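Transcriptional protein SWT1 (Saccharomyces cerevisiae, PDB 4PQZ) is an RNA endonuclease acting in transcription, probably as an activator, represented here by its C-terminal domain, which has a HEPN-like fold. Local coordinates at residues 45-48 against 49-53; 82-85 against 86-90; 105-108 against 109-113; 130-133 against 134-137. One frame throughout, in Å; residues are numbered along the deposited sequence.

Contact 1 of 4, residues 45-48 against 49-53; sequences QVKE and TIFFA
V46 and I50, one helical turn apart, pack their branches closely on the inner side of helix 35-62: V46 CG1 lies 3.6 Å from I50 CD1. I50 CG1 stays beside its own backbone N (chi1 -64°), which lets CD1 turn back along the preceding turn. Their compact apolar branches suit a buried face, and both residues rest on W132 of helix 122-139. On the same buried part Q45 O receives two donors from T49, OG1 at 2.8 Å and the amide N at 3.0 Å, from opposite faces of the carbonyl plane; the amide has a weak second bond to V46 O. A buried threonine can thus satisfy its hydroxyl on its own helix, here the long first helix of the HEPN-like domain, while its methyl faces L136. The K47-F51 pair, turned toward helix 79-88, is looser. The two side chains run alongside each other, the lysine methylene CE reaching only to 4.2 Å from F51 CE2. K47 O lies 3.1 Å above one face of the F51 ring, offset toward its rim, and the ring packs against L76 and A82. On the solvent side the E48 chain is extended beyond CG and carries its carboxylate outward.

Contact 2 of 4, residues 82-85 against 86-90; sequences ASNY and IYLFW
The rings of Y85 and F89 lie side by side at the end of helix 79-88 and point the same way. They meet obliquely, with Y85 CD1 3.7 Å from F89 CE2. At the edge of the F89 ring, in its plane, sits the carbonyl oxygen Y85 O, which is 3.4 Å from F89 CD2; aromatic hydrogens carry a slight positive charge, which probably makes this a mildly favourable place for an oxygen. I86 O likewise lies in plane at the edge of the W90 ring, and the Y87 ring is in cation-pi contact with K105. Y85 O also takes the amide of F89 at 3.0 Å, the N coming in tilted 32° from the carbonyl plane. Beyond this pair the Y85 ring packs edge-to-face with Y71 and touches L76, while its hydroxyl is satisfied by a hydrogen bond to D70 O.

On the exposed flank N84 swings its amide forward, CG being anti to the backbone N (chi1 173°), and OD1 comes to 3.5 Å from L88 CG. This is contact with hydrocarbon, and the firmer link between the two residues is the backbone bond from L88 N to N84 O, 2.7 Å long. The inner flank is made by small A82 and by I86, which fit against I54 of helix 35-62.

The backbone of F89 leaves helical geometry (phi -107°), and the same residue is the N-cap position of helix 90-97. Y85 and F89 thus form an aromatic pair one turn apart at the break between two successive helices of the HEPN-like domain.

Contact 3 of 4, residues 105-108 against 109-113; sequences KNEW and KSLPT
Around N106 and K109 the chain makes a local contact at the end of a short 3-10 turn, in the long connection between helix 90-97 and helix 113-116. The turn shows in its backbone bonds, each spanning three residues: W108 N donates to K105 O at 3.0 Å, and K109 N to N106 O at 3.2 Å. The second N-H points well at its acceptor (159°), yet its nitrogen stands far above the carbonyl plane of N106. N106 O also receives a hydrogen from a water at 2.6 Å, and that water accepts from S110 N at 3.0 Å, bridging the place where the chain straightens out. Outside, the side chains of N106 and K109 meet chiefly through OD1 and the methylene CD, 3.7 Å apart. Polar, they suit an exposed turn.

The other side faces the core. E107 bends at chi2 (-83°), which carries OE1 over the centre of the W108 indole, 3.7 Å above its plane. L111 lays its methyl CD2 beside both: it is 3.6 Å from E107 OE1 and 4.0 Å from W108 CE3. OE1 is buried here and finds no hydrogen-bonding partner in the model, and its place over the indole is probably not favourable electrostatically. A broad indole and a branched leucine suit this side because both reach W132 of helix 122-139, while W108 O is hydrogen-bonded to the hydroxyl of S83. The segment is a 3-10 turn running into extended chain, whose apolar side chains pin an interhelical connection onto the helices of the HEPN-like domain.

Contact 4 of 4, residues 130-133 against 134-137; sequences QFWE and TVLH
One turn of helix 122-139, a helix of the HEPN-like domain packed between helices 35-62 and 145-163, brings V135 against two aromatic side chains of the turn before it, F131 and W132. Methyl CG2 of V135 stands over one face of the F131 ring in a CH-pi contact, 3.8 Å from the centroid and 19° off the ring normal. The other methyl, CG1, takes the position anti to the backbone N (chi1 166°) and lies obliquely by the indole of W132, 3.6 Å from CZ3. A valine suits this spot because its two branches serve two rings at once. The rings also meet each other: F131 CD2 sits over the centre of the indole, whose NE1 is hydrogen-bonded to L115 O. L136 meets W158 of helix 145-163.

On the exposed flank T134 folds its hydroxyl back on the helix, OG1 donating to Q130 O at 3.1 Å, whereas the amide bond to that same oxygen is weak. E133 and H137 turn to helix 145-163, where the carboxylate forms a salt bridge with K159 and the imidazole NE2 a hydrogen bond with E152. Between the two residues the helical bond from H137 N to E133 O is 3.3 Å long, and the same carbonyl oxygen lies 3.4 Å above one face of the imidazole, offset toward the rim of the ring.

Overall arrangement
All four contacts are local, and they follow one another along the chain: contact 1 on helix 35-62, contact 2 at the end of helix 79-88, contact 3 in the connection before helix 113-116 and contact 4 on helix 122-139. Contacts 1 and 4, with centres about 11 Å apart, touch where the two helices pack in the core. Contact 2 reaches contact 1 through A82 and adjoins contact 3, about 10 Å away between centres. Contact 3 in turn touches contact 4, whereas contacts 1 and 3, with centres about 17 Å apart, do not meet. The three helices and the connection thus share one core of the all-helical HEPN-like domain, with W132 between contacts 1 and 3.

Contact 1 of 4, residues 45-48 against 49-53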
loop_
_atom_site.group_PDB
_atom_site.type_symbol
_atom_site.label_atom_id
_atom_site.label_comp_id
_atom_site.label_asym_id
_atom_site.label_seq_id
_atom_site.Cartn_x
_atom_site.Cartn_y
_atom_site.Cartn_z
ATOM N N GLN A 45 1.392 -1.647 -9.441
ATOM C CA GLN A 45 2.444 -2.246 -8.619
ATOM C C GLN A 45 2.288 -1.897 -7.139
ATOM O O GLN A 45 2.437 -2.764 -6.275
ATOM C CB GLN A 45 3.835 -1.867 -9.121
ATOM C CG GLN A 45 4.308 -2.682 -10.328
ATOM C CD GLN A 45 5.594 -2.137 -10.922
ATOM O OE1 GLN A 45 6.298 -1.342 -10.293
ATOM N NE2 GLN A 45 5.904 -2.554 -12.142
ATOM N N VAL A 46 1.990 -0.630 -6.851
ATOM C CA VAL A 46 1.637 -0.207 -5.492
ATOM C C VAL A 46 0.502 -1.070 -4.917
ATOM O O VAL A 46 0.603 -1.557 -3.787
ATOM C CB VAL A 46 1.230 1.278 -5.441
ATOM C CG1 VAL A 46 0.644 1.626 -4.080
ATOM C CG2 VAL A 46 2.431 2.163 -5.763
ATOM N N LYS A 47 -0.552 -1.256 -5.714
ATOM C CA LYS A 47 -1.666 -2.161 -5.386
ATOM C C LYS A 47 -1.205 -3.570 -5.007
ATOM O O LYS A 47 -1.579 -4.085 -3.951
ATOM C CB LYS A 47 -2.662 -2.256 -6.550
ATOM C CG LYS A 47 -3.817 -1.263 -6.501
ATOM C CD LYS A 47 -4.681 -1.340 -7.773
ATOM C CE LYS A 47 -5.507 -2.622 -7.844
ATOM N NZ LYS A 47 -6.115 -2.830 -9.197
ATOM N N GLU A 48 -0.400 -4.187 -5.869
ATOM C CA GLU A 48 0.107 -5.538 -5.620
ATOM C C GLU A 48 0.926 -5.616 -4.336
ATOM O O GLU A 48 0.894 -6.616 -3.623
ATOM C CB GLU A 48 0.957 -6.021 -6.791
ATOM C CG GLU A 48 0.164 -6.453 -8.006
ATOM C CD GLU A 48 1.068 -6.886 -9.145
ATOM O OE1 GLU A 48 2.305 -6.709 -9.028
ATOM O OE2 GLU A 48 0.544 -7.402 -10.154
ATOM N N THR A 49 1.651 -4.544 -4.046
ATOM C CA THR A 49 2.536 -4.498 -2.888
ATOM C C THR A 49 1.757 -4.285 -1.587
ATOM O O THR A 49 2.120 -4.812 -0.536
ATOM C CB THR A 49 3.630 -3.392 -3.077
ATOM O OG1 THR A 49 4.246 -3.560 -4.356
ATOM C CG2 THR A 49 4.695 -3.468 -2.008
ATOM N N ILE A 50 0.682 -3.512 -1.663
ATOM C CA ILE A 50 -0.193 -3.329 -0.516
ATOM C C ILE A 50 -0.874 -4.655 -0.195
ATOM O O ILE A 50 -0.983 -5.053 0.962
ATOM C CB ILE A 50 -1.271 -2.262 -0.784
ATOM C CG1 ILE A 50 -0.635 -0.884 -1.005
ATOM C CG2 ILE A 50 -2.244 -2.193 0.384
ATOM C CD1 ILE A 50 -1.593 0.131 -1.631
ATOM N N PHE A 51 -1.316 -5.343 -1.242
ATOM C CA PHE A 51 -2.044 -6.600 -1.087
ATOM C C PHE A 51 -1.135 -7.663 -0.489
ATOM O O PHE A 51 -1.516 -8.329 0.470
ATOM C CB PHE A 51 -2.630 -7.076 -2.424
ATOM C CG PHE A 51 -3.679 -6.155 -2.988
ATOM C CD1 PHE A 51 -4.241 -5.157 -2.201
ATOM C CD2 PHE A 51 -4.104 -6.288 -4.303
ATOM C CE1 PHE A 51 -5.200 -4.306 -2.714
ATOM C CE2 PHE A 51 -5.070 -5.441 -4.822
ATOM C CZ PHE A 51 -5.618 -4.448 -4.025
ATOM N N PHE A 52 0.070 -7.798 -1.046
ATOM C CA PHE A 52 1.088 -8.698 -0.500
ATOM C C PHE A 52 1.304 -8.455 0.986
ATOM O O PHE A 52 1.308 -9.407 1.775
ATOM C CB PHE A 52 2.435 -8.547 -1.240
ATOM C CG PHE A 52 3.596 -9.235 -0.539
ATOM C CD1 PHE A 52 3.781 -10.614 -0.651
ATOM C CD2 PHE A 52 4.490 -8.507 0.238
ATOM C CE1 PHE A 52 4.846 -11.256 -0.002
ATOM C CE2 PHE A 52 5.559 -9.135 0.886
ATOM C CZ PHE A 52 5.734 -10.512 0.768
ATOM N N ALA A 53 1.481 -7.179 1.348
ATOM C CA ALA A 53 1.795 -6.791 2.723
ATOM C C ALA A 53 0.655 -7.105 3.694
ATOM O O ALA A 53 0.883 -7.584 4.808
ATOM C CB ALA A 53 2.165 -5.323 2.798
#

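Contact 2 of 4, residues 82-85 against 86-90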
loop_
_atom_site.group_PDB
_atom_site.type_symbol
_atom_site.label_atom_id
_atom_site.label_comp_id
_atom_site.label_asym_id
_atom_site.label_seq_id
_atom_site.Cartn_x
_atom_site.Cartn_y
_atom_site.Cartn_z
ATOM N N ALA A 82 -8.188 -3.071 0.967
ATOM C CA ALA A 82 -6.974 -3.070 1.778
ATOM C C ALA A 82 -7.099 -2.122 2.966
ATOM O O ALA A 82 -6.829 -2.501 4.106
ATOM C CB ALA A 82 -5.777 -2.706 0.915
ATOM N N SER A 83 -7.515 -0.894 2.687
ATOM C CA SER A 83 -7.730 0.122 3.712
ATOM C C SER A 83 -8.710 -0.355 4.779
ATOM O O SER A 83 -8.453 -0.246 5.983
ATOM C CB SER A 83 -8.268 1.401 3.073
ATOM O OG SER A 83 -8.525 2.363 4.069
ATOM N N ASN A 84 -9.832 -0.899 4.327
ATOM C CA ASN A 84 -10.824 -1.498 5.235
ATOM C C ASN A 84 -10.207 -2.601 6.124
ATOM O O ASN A 84 -10.440 -2.643 7.337
ATOM C CB ASN A 84 -12.045 -2.015 4.446
ATOM C CG ASN A 84 -13.019 -2.804 5.321
ATOM O OD1 ASN A 84 -13.391 -2.354 6.412
ATOM N ND2 ASN A 84 -13.420 -3.997 4.855
ATOM N N TYR A 85 -9.386 -3.469 5.536
ATOM C CA TYR A 85 -8.612 -4.434 6.334
ATOM C C TYR A 85 -7.665 -3.821 7.379
ATOM O O TYR A 85 -7.576 -4.323 8.504
ATOM C CB TYR A 85 -7.856 -5.415 5.438
ATOM C CG TYR A 85 -8.729 -6.547 4.966
ATOM C CD1 TYR A 85 -9.561 -7.235 5.856
ATOM C CD2 TYR A 85 -8.761 -6.901 3.628
ATOM C CE1 TYR A 85 -10.378 -8.253 5.415
ATOM C CE2 TYR A 85 -9.567 -7.917 3.184
ATOM C CZ TYR A 85 -10.369 -8.591 4.076
ATOM O OH TYR A 85 -11.152 -9.599 3.602
ATOM N N ILE A 86 -6.970 -2.743 7.016
ATOM C CA ILE A 86 -6.102 -2.057 7.973
ATOM C C ILE A 86 -6.932 -1.465 9.091
ATOM O O ILE A 86 -6.572 -1.583 10.268
ATOM C CB ILE A 86 -5.254 -0.941 7.312
ATOM C CG1 ILE A 86 -4.246 -1.552 6.338
ATOM C CG2 ILE A 86 -4.535 -0.121 8.366
ATOM C CD1 ILE A 86 -3.499 -0.510 5.522
ATOM N N TYR A 87 -8.040 -0.825 8.711
ATOM C CA TYR A 87 -9.083 -0.365 9.656
ATOM C C TYR A 87 -9.654 -1.453 10.601
ATOM O O TYR A 87 -9.672 -1.288 11.825
ATOM C CB TYR A 87 -10.248 0.269 8.885
ATOM C CG TYR A 87 -11.201 1.027 9.770
ATOM C CD1 TYR A 87 -10.949 2.360 10.117
ATOM C CD2 TYR A 87 -12.354 0.415 10.282
ATOM C CE1 TYR A 87 -11.828 3.065 10.944
ATOM C CE2 TYR A 87 -13.237 1.115 11.111
ATOM C CZ TYR A 87 -12.969 2.437 11.436
ATOM O OH TYR A 87 -13.836 3.130 12.253
ATOM N N LEU A 88 -10.127 -2.557 10.036
ATOM C CA LEU A 88 -10.784 -3.611 10.846
ATOM C C LEU A 88 -9.831 -4.300 11.803
ATOM O O LEU A 88 -10.227 -4.713 12.886
ATOM C CB LEU A 88 -11.414 -4.685 9.960
ATOM C CG LEU A 88 -12.703 -4.309 9.246
ATOM C CD1 LEU A 88 -13.142 -5.488 8.391
ATOM C CD2 LEU A 88 -13.776 -3.929 10.263
ATOM N N PHE A 89 -8.571 -4.423 11.384
ATOM C CA PHE A 89 -7.573 -5.154 12.151
ATOM C C PHE A 89 -6.563 -4.233 12.815
ATOM O O PHE A 89 -5.470 -4.668 13.181
ATOM C CB PHE A 89 -6.881 -6.210 11.272
ATOM C CG PHE A 89 -7.784 -7.362 10.910
ATOM C CD1 PHE A 89 -7.972 -8.421 11.796
ATOM C CD2 PHE A 89 -8.462 -7.376 9.701
ATOM C CE1 PHE A 89 -8.819 -9.479 11.481
ATOM C CE2 PHE A 89 -9.324 -8.440 9.382
ATOM C CZ PHE A 89 -9.496 -9.485 10.277
ATOM N N TRP A 90 -6.946 -2.971 12.993
ATOM C CA TRP A 90 -6.036 -1.948 13.517
ATOM C C TRP A 90 -5.506 -2.274 14.910
ATOM O O TRP A 90 -4.293 -2.369 15.134
ATOM C CB TRP A 90 -6.708 -0.566 13.521
ATOM C CG TRP A 90 -5.796 0.567 13.995
ATOM C CD1 TRP A 90 -5.802 1.177 15.231
ATOM C CD2 TRP A 90 -4.761 1.210 13.245
ATOM N NE1 TRP A 90 -4.839 2.155 15.284
ATOM C CE2 TRP A 90 -4.191 2.205 14.079
ATOM C CE3 TRP A 90 -4.261 1.045 11.947
ATOM C CZ2 TRP A 90 -3.137 3.016 13.664
ATOM C CZ3 TRP A 90 -3.231 1.868 11.530
ATOM C CH2 TRP A 90 -2.673 2.834 12.385
#

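Contact 3 of 4, residues 105-108 against 109-113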
loop_
_atom_site.group_PDB
_atom_site.type_symbol
_atom_site.label_atom_id
_atom_site.label_comp_id
_atom_site.label_asym_id
_atom_site.label_seq_id
_atom_site.Cartn_x
_atom_site.Cartn_y
_atom_site.Cartn_z
ATOM N N LYS A 105 -5.932 5.235 13.558
ATOM C CA LYS A 105 -6.986 4.348 13.062
ATOM C C LYS A 105 -7.910 5.014 12.046
ATOM O O LYS A 105 -8.086 4.514 10.939
ATOM C CB LYS A 105 -7.801 3.793 14.243
ATOM C CG LYS A 105 -9.081 3.027 13.849
ATOM C CD LYS A 105 -9.651 2.204 15.013
ATOM C CE LYS A 105 -11.039 1.635 14.708
ATOM N NZ LYS A 105 -11.052 0.677 13.567
ATOM N N ASN A 106 -8.473 6.161 12.424
ATOM C CA ASN A 106 -9.422 6.897 11.581
ATOM C C ASN A 106 -8.972 7.246 10.141
ATOM O O ASN A 106 -9.803 7.448 9.254
ATOM C CB ASN A 106 -9.908 8.143 12.326
ATOM C CG ASN A 106 -10.984 8.893 11.568
ATOM O OD1 ASN A 106 -12.150 8.496 11.564
ATOM N ND2 ASN A 106 -10.597 9.988 10.919
ATOM N N GLU A 107 -7.661 7.297 9.905
ATOM C CA GLU A 107 -7.113 7.547 8.566
ATOM C C GLU A 107 -7.578 6.491 7.528
ATOM O O GLU A 107 -7.646 6.773 6.317
ATOM C CB GLU A 107 -5.575 7.591 8.640
ATOM C CG GLU A 107 -4.889 8.688 7.789
ATOM C CD GLU A 107 -4.717 8.274 6.340
ATOM O OE1 GLU A 107 -4.766 7.054 6.077
ATOM O OE2 GLU A 107 -4.542 9.153 5.466
ATOM N N TRP A 108 -7.888 5.282 8.005
ATOM C CA TRP A 108 -8.234 4.164 7.116
ATOM C C TRP A 108 -9.731 3.932 6.965
ATOM O O TRP A 108 -10.159 3.055 6.221
ATOM C CB TRP A 108 -7.557 2.890 7.594
ATOM C CG TRP A 108 -6.089 3.095 7.758
ATOM C CD1 TRP A 108 -5.410 3.247 8.929
ATOM C CD2 TRP A 108 -5.126 3.237 6.711
ATOM N NE1 TRP A 108 -4.084 3.429 8.683
ATOM C CE2 TRP A 108 -3.877 3.436 7.331
ATOM C CE3 TRP A 108 -5.190 3.185 5.310
ATOM C CZ2 TRP A 108 -2.699 3.600 6.597
ATOM C CZ3 TRP A 108 -4.005 3.342 4.578
ATOM C CH2 TRP A 108 -2.788 3.560 5.224
ATOM N N LYS A 109 -10.521 4.735 7.659
ATOM C CA LYS A 109 -11.972 4.639 7.580
ATOM C C LYS A 109 -12.468 4.964 6.169
ATOM O O LYS A 109 -13.320 4.266 5.615
ATOM C CB LYS A 109 -12.596 5.574 8.618
ATOM C CG LYS A 109 -14.055 5.291 8.968
ATOM C CD LYS A 109 -14.387 5.859 10.348
ATOM C CE LYS A 109 -15.806 6.390 10.411
ATOM N NZ LYS A 109 -16.745 5.500 9.686
ATOM N N SER A 110 -11.929 6.032 5.594
ATOM C CA SER A 110 -12.274 6.441 4.230
ATOM C C SER A 110 -11.133 7.280 3.671
ATOM O O SER A 110 -10.991 8.462 3.993
ATOM C CB SER A 110 -13.589 7.240 4.192
ATOM O OG SER A 110 -14.071 7.394 2.857
ATOM N N LEU A 111 -10.306 6.641 2.856
ATOM C CA LEU A 111 -9.203 7.314 2.187
ATOM C C LEU A 111 -9.738 8.313 1.176
ATOM O O LEU A 111 -10.769 8.068 0.544
ATOM C CB LEU A 111 -8.327 6.300 1.444
ATOM C CG LEU A 111 -7.349 5.399 2.192
ATOM C CD1 LEU A 111 -6.654 4.487 1.179
ATOM C CD2 LEU A 111 -6.335 6.249 2.953
ATOM N N PRO A 112 -9.029 9.438 1.009
ATOM C CA PRO A 112 -9.331 10.352 -0.097
ATOM C C PRO A 112 -9.167 9.626 -1.424
ATOM O O PRO A 112 -8.298 8.765 -1.533
ATOM C CB PRO A 112 -8.253 11.436 0.051
ATOM C CG PRO A 112 -7.917 11.434 1.521
ATOM C CD PRO A 112 -7.968 9.958 1.891
ATOM N N THR A 113 -9.987 9.968 -2.409
ATOM C CA THR A 113 -9.953 9.313 -3.715
ATOM C C THR A 113 -8.580 9.372 -4.418
ATOM O O THR A 113 -8.240 8.475 -5.196
ATOM C CB THR A 113 -11.063 9.854 -4.657
ATOM O OG1 THR A 113 -10.949 11.276 -4.778
ATOM C CG2 THR A 113 -12.448 9.515 -4.107
HETATM O O HOH W 1 -10.882 8.399 7.044
#

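Contact 4 of 4, residues 130-133 against 134-137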
loop_
_atom_site.group_PDB
_atom_site.type_symbol
_atom_site.label_atom_id
_atom_site.label_comp_id
_atom_site.label_asym_id
_atom_site.label_seq_id
_atom_site.Cartn_x
_atom_site.Cartn_y
_atom_site.Cartn_z
ATOM N N GLN A 130 4.024 9.065 -3.016
ATOM C CA GLN A 130 4.621 9.468 -1.733
ATOM C C GLN A 130 3.879 8.913 -0.517
ATOM O O GLN A 130 4.499 8.545 0.477
ATOM C CB GLN A 130 4.772 10.994 -1.597
ATOM C CG GLN A 130 5.885 11.613 -2.496
ATOM C CD GLN A 130 7.310 11.262 -2.062
ATOM O OE1 GLN A 130 7.890 11.932 -1.203
ATOM N NE2 GLN A 130 7.894 10.227 -2.681
ATOM N N PHE A 131 2.554 8.864 -0.576
ATOM C CA PHE A 131 1.792 8.417 0.593
ATOM C C PHE A 131 2.070 6.938 0.822
ATOM O O PHE A 131 2.400 6.506 1.939
ATOM C CB PHE A 131 0.293 8.663 0.402
ATOM C CG PHE A 131 -0.569 8.029 1.461
ATOM C CD1 PHE A 131 -0.776 8.665 2.680
ATOM C CD2 PHE A 131 -1.183 6.803 1.235
ATOM C CE1 PHE A 131 -1.565 8.084 3.653
ATOM C CE2 PHE A 131 -1.981 6.217 2.202
ATOM C CZ PHE A 131 -2.165 6.855 3.409
ATOM N N TRP A 132 1.972 6.180 -0.266
ATOM C CA TRP A 132 2.075 4.726 -0.210
ATOM C C TRP A 132 3.489 4.202 0.026
ATOM O O TRP A 132 3.659 3.121 0.572
ATOM C CB TRP A 132 1.457 4.106 -1.463
ATOM C CG TRP A 132 -0.029 4.151 -1.386
ATOM C CD1 TRP A 132 -0.882 4.891 -2.163
ATOM C CD2 TRP A 132 -0.845 3.467 -0.433
ATOM N NE1 TRP A 132 -2.187 4.685 -1.762
ATOM C CE2 TRP A 132 -2.187 3.815 -0.704
ATOM C CE3 TRP A 132 -0.569 2.588 0.619
ATOM C CZ2 TRP A 132 -3.248 3.303 0.039
ATOM C CZ3 TRP A 132 -1.627 2.083 1.353
ATOM C CH2 TRP A 132 -2.952 2.444 1.061
ATOM N N GLU A 133 4.486 4.985 -0.388
ATOM C CA GLU A 133 5.892 4.714 -0.101
ATOM C C GLU A 133 6.117 4.713 1.408
ATOM O O GLU A 133 6.648 3.744 1.961
ATOM C CB GLU A 133 6.797 5.756 -0.791
ATOM C CG GLU A 133 8.178 5.886 -0.173
ATOM C CD GLU A 133 9.096 6.826 -0.947
ATOM O OE1 GLU A 133 8.762 7.196 -2.089
ATOM O OE2 GLU A 133 10.158 7.197 -0.406
ATOM N N THR A 134 5.697 5.802 2.057
ATOM C CA THR A 134 5.780 5.953 3.507
ATOM C C THR A 134 5.025 4.801 4.204
ATOM O O THR A 134 5.578 4.149 5.081
ATOM C CB THR A 134 5.178 7.328 3.949
ATOM O OG1 THR A 134 5.866 8.395 3.295
ATOM C CG2 THR A 134 5.265 7.537 5.470
ATOM N N VAL A 135 3.775 4.557 3.783
ATOM C CA VAL A 135 2.905 3.518 4.358
ATOM C C VAL A 135 3.440 2.083 4.179
ATOM O O VAL A 135 3.446 1.291 5.131
ATOM C CB VAL A 135 1.467 3.617 3.789
ATOM C CG1 VAL A 135 0.649 2.373 4.104
ATOM C CG2 VAL A 135 0.774 4.869 4.316
ATOM N N LEU A 136 3.888 1.749 2.968
ATOM C CA LEU A 136 4.488 0.441 2.722
ATOM C C LEU A 136 5.677 0.148 3.633
ATOM O O LEU A 136 5.892 -0.990 4.035
ATOM C CB LEU A 136 4.866 0.275 1.259
ATOM C CG LEU A 136 3.654 0.075 0.345
ATOM C CD1 LEU A 136 4.037 0.159 -1.137
ATOM C CD2 LEU A 136 2.909 -1.214 0.679
ATOM N N HIS A 137 6.439 1.179 3.959
ATOM C CA HIS A 137 7.500 1.060 4.944
ATOM C C HIS A 137 7.019 0.489 6.276
ATOM O O HIS A 137 7.584 -0.480 6.772
ATOM C CB HIS A 137 8.192 2.410 5.155
ATOM C CG HIS A 137 9.190 2.740 4.089
ATOM N ND1 HIS A 137 9.642 4.023 3.851
ATOM C CD2 HIS A 137 9.834 1.950 3.198
ATOM C CE1 HIS A 137 10.510 4.006 2.862
ATOM N NE2 HIS A 137 10.641 2.758 2.440
#